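Local coordinates for protein sortase B (Listeria monocytogenes serovar 1/2a, PDB 5JCV) that cleaves a C-terminal sorting signal of surface proteins and joins them covalently to the cell wall through a thioester-linked enzyme intermediate, at residues Ile53-Arg58 against Lys66-Tyr71. Numbering follows the deposited sequence.
Sequences IFKDYR and KNTIIY
Y71 reaches D56, at the start of the connecting loop of a beta hairpin in the sortase fold that pairs strand 53-55 with strand 67-71, through a hydroxyl-carboxylate hydrogen bond. The Y71 OH donates to D56 OD2 over 2.7 Å, nearly along that oxygen's C-O axis, with ring and carboxylate planes 42° apart. D56 can face the tyrosine because its CG stands anti to the backbone N (chi1 -168°). On the face shared by F54 and Y71, Y71 CB sits over the F54 ring, 3.8 Å from its centroid, a CH-pi contact; the rings meet obliquely, F54 CE1 lying 3.5 Å from Y71 CD2.

In the backbone, F54 and Y71 form an antiparallel hydrogen-bonded pair, F54 N to Y71 O at 3.0 Å and Y71 N to F54 O at 2.8 Å, and D56 N adds a bond to I69 O. On the other face, I70 CD1 packs against CB and CG of K55, and its CG2 touches CG2 of I53; I70 also packs on I161 and L163 of strand 160-165, while strand 26-30 borders I53 and K55.

A second shell positions the carboxylate. R58 NE makes a 2.9 Å salt bridge to D56 OD1, while R58 NH2, which also bonds the I125 carbonyl, meets OD2 from above the carboxylate plane, 48° out of it. Within the two segments each oxygen has two donors, and OD2 also takes a weak bond from N35 ND2, probably favouring ionisation. Through its anti lone pair D56 OD1 accepts R58 N at 2.9 Å, closing an Asx turn.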
loop_
_atom_site.group_PDB
_atom_site.type_symbol
_atom_site.label_atom_id
_atom_site.label_comp_id
_atom_site.label_asym_id
_atom_site.label_seq_id
_atom_site.Cartn_x
_atom_site.Cartn_y
_atom_site.Cartn_z
ATOM N N ILE A 53 11.466 -7.943 -8.992
ATOM C CA ILE A 53 10.188 -8.652 -9.103
ATOM C C ILE A 53 9.069 -7.651 -9.337
ATOM O O ILE A 53 8.982 -6.639 -8.620
ATOM C CB ILE A 53 9.868 -9.464 -7.824
ATOM C CG1 ILE A 53 11.024 -10.397 -7.421
ATOM C CG2 ILE A 53 8.576 -10.235 -8.009
ATOM C CD1 ILE A 53 11.535 -11.334 -8.526
ATOM N N PHE A 54 8.211 -7.895 -10.332
ATOM C CA PHE A 54 7.198 -6.898 -10.628
ATOM C C PHE A 54 5.883 -7.460 -11.118
ATOM O O PHE A 54 5.833 -8.493 -11.764
ATOM C CB PHE A 54 7.726 -5.838 -11.652
ATOM C CG PHE A 54 7.994 -6.379 -13.042
ATOM C CD1 PHE A 54 7.020 -6.336 -14.020
ATOM C CD2 PHE A 54 9.223 -6.948 -13.360
ATOM C CE1 PHE A 54 7.271 -6.815 -15.307
ATOM C CE2 PHE A 54 9.480 -7.434 -14.626
ATOM C CZ PHE A 54 8.506 -7.354 -15.617
ATOM N N LYS A 55 4.827 -6.714 -10.836
ATOM C CA LYS A 55 3.494 -7.107 -11.157
ATOM C C LYS A 55 3.180 -6.569 -12.529
ATOM O O LYS A 55 3.554 -5.425 -12.872
ATOM C CB LYS A 55 2.513 -6.551 -10.107
ATOM C CG LYS A 55 1.075 -7.055 -10.289
ATOM C CD LYS A 55 0.026 -6.255 -9.519
ATOM C CE LYS A 55 -0.111 -6.676 -8.078
ATOM N NZ LYS A 55 -1.211 -5.977 -7.288
ATOM N N ASP A 56 2.484 -7.392 -13.304
ATOM C CA ASP A 56 2.080 -7.053 -14.651
ATOM C C ASP A 56 1.307 -5.757 -14.615
ATOM O O ASP A 56 0.410 -5.613 -13.814
ATOM C CB ASP A 56 1.168 -8.149 -15.228
ATOM C CG ASP A 56 0.952 -8.006 -16.719
ATOM O OD1 ASP A 56 0.280 -7.061 -17.173
ATOM O OD2 ASP A 56 1.466 -8.861 -17.465
ATOM N N TYR A 57 1.621 -4.839 -15.517
ATOM C CA TYR A 57 0.993 -3.518 -15.538
ATOM C C TYR A 57 -0.512 -3.554 -15.757
ATOM O O TYR A 57 -1.215 -2.590 -15.417
ATOM C CB TYR A 57 1.604 -2.657 -16.632
ATOM C CG TYR A 57 1.051 -2.926 -18.046
ATOM C CD1 TYR A 57 -0.099 -2.258 -18.544
ATOM C CD2 TYR A 57 1.715 -3.796 -18.907
ATOM C CE1 TYR A 57 -0.549 -2.494 -19.855
ATOM C CE2 TYR A 57 1.275 -4.026 -20.193
ATOM C CZ TYR A 57 0.148 -3.390 -20.669
ATOM O OH TYR A 57 -0.236 -3.690 -21.974
ATOM N N ARG A 58 -1.011 -4.628 -16.359
ATOM C CA ARG A 58 -2.455 -4.794 -16.523
ATOM C C ARG A 58 -3.226 -5.139 -15.240
ATOM O O ARG A 58 -4.445 -5.098 -15.257
ATOM C CB ARG A 58 -2.737 -5.877 -17.564
ATOM C CG ARG A 58 -2.262 -5.532 -18.973
ATOM C CD ARG A 58 -2.360 -6.750 -19.894
ATOM N NE ARG A 58 -1.435 -7.807 -19.451
ATOM C CZ ARG A 58 -1.498 -9.101 -19.784
ATOM N NH1 ARG A 58 -2.448 -9.571 -20.572
ATOM N NH2 ARG A 58 -0.591 -9.955 -19.303
ATOM N N LYS A 66 -8.940 -11.744 -12.425
ATOM C CA LYS A 66 -9.021 -13.188 -12.284
ATOM C C LYS A 66 -7.602 -13.761 -12.201
ATOM O O LYS A 66 -7.392 -14.723 -11.494
ATOM C CB LYS A 66 -9.851 -13.853 -13.405
ATOM C CG LYS A 66 -11.404 -13.758 -13.263
ATOM C CD LYS A 66 -11.993 -14.605 -12.090
ATOM C CE LYS A 66 -13.475 -14.975 -12.324
ATOM N NZ LYS A 66 -14.062 -15.878 -11.291
ATOM N N ASN A 67 -6.632 -13.130 -12.871
ATOM C CA ASN A 67 -5.256 -13.653 -12.992
ATOM C C ASN A 67 -4.243 -12.527 -12.888
ATOM O O ASN A 67 -4.072 -11.742 -13.809
ATOM C CB ASN A 67 -5.072 -14.429 -14.301
ATOM C CG ASN A 67 -3.632 -15.011 -14.496
ATOM O OD1 ASN A 67 -3.158 -15.220 -15.644
ATOM N ND2 ASN A 67 -2.941 -15.259 -13.412
ATOM N N THR A 68 -3.593 -12.469 -11.744
ATOM C CA THR A 68 -2.592 -11.494 -11.436
ATOM C C THR A 68 -1.216 -12.154 -11.685
ATOM O O THR A 68 -0.919 -13.244 -11.130
ATOM C CB THR A 68 -2.712 -11.135 -9.937
ATOM O OG1 THR A 68 -4.047 -10.655 -9.637
ATOM C CG2 THR A 68 -1.695 -10.113 -9.533
ATOM N N ILE A 69 -0.372 -11.497 -12.482
ATOM C CA ILE A 69 0.912 -12.073 -12.895
ATOM C C ILE A 69 2.078 -11.275 -12.337
ATOM O O ILE A 69 2.130 -10.033 -12.435
ATOM C CB ILE A 69 1.020 -12.155 -14.430
ATOM C CG1 ILE A 69 -0.137 -12.984 -15.018
ATOM C CG2 ILE A 69 2.337 -12.784 -14.887
ATOM C CD1 ILE A 69 -0.476 -12.570 -16.427
ATOM N N ILE A 70 3.013 -12.018 -11.759
ATOM C CA ILE A 70 4.215 -11.481 -11.180
ATOM C C ILE A 70 5.413 -12.100 -11.937
ATOM O O ILE A 70 5.539 -13.330 -12.053
ATOM C CB ILE A 70 4.332 -11.863 -9.673
ATOM C CG1 ILE A 70 3.051 -11.571 -8.882
ATOM C CG2 ILE A 70 5.476 -11.096 -9.033
ATOM C CD1 ILE A 70 2.602 -10.105 -8.947
ATOM N N TYR A 71 6.313 -11.236 -12.362
ATOM C CA TYR A 71 7.402 -11.567 -13.207
ATOM C C TYR A 71 8.723 -11.370 -12.475
ATOM O O TYR A 71 8.825 -10.522 -11.590
ATOM C CB TYR A 71 7.406 -10.614 -14.417
ATOM C CG TYR A 71 6.228 -10.735 -15.350
ATOM C CD1 TYR A 71 6.074 -11.845 -16.194
ATOM C CD2 TYR A 71 5.298 -9.732 -15.424
ATOM C CE1 TYR A 71 4.991 -11.956 -17.047
ATOM C CE2 TYR A 71 4.216 -9.822 -16.273
ATOM C CZ TYR A 71 4.085 -10.920 -17.084
ATOM O OH TYR A 71 3.025 -10.978 -17.903
#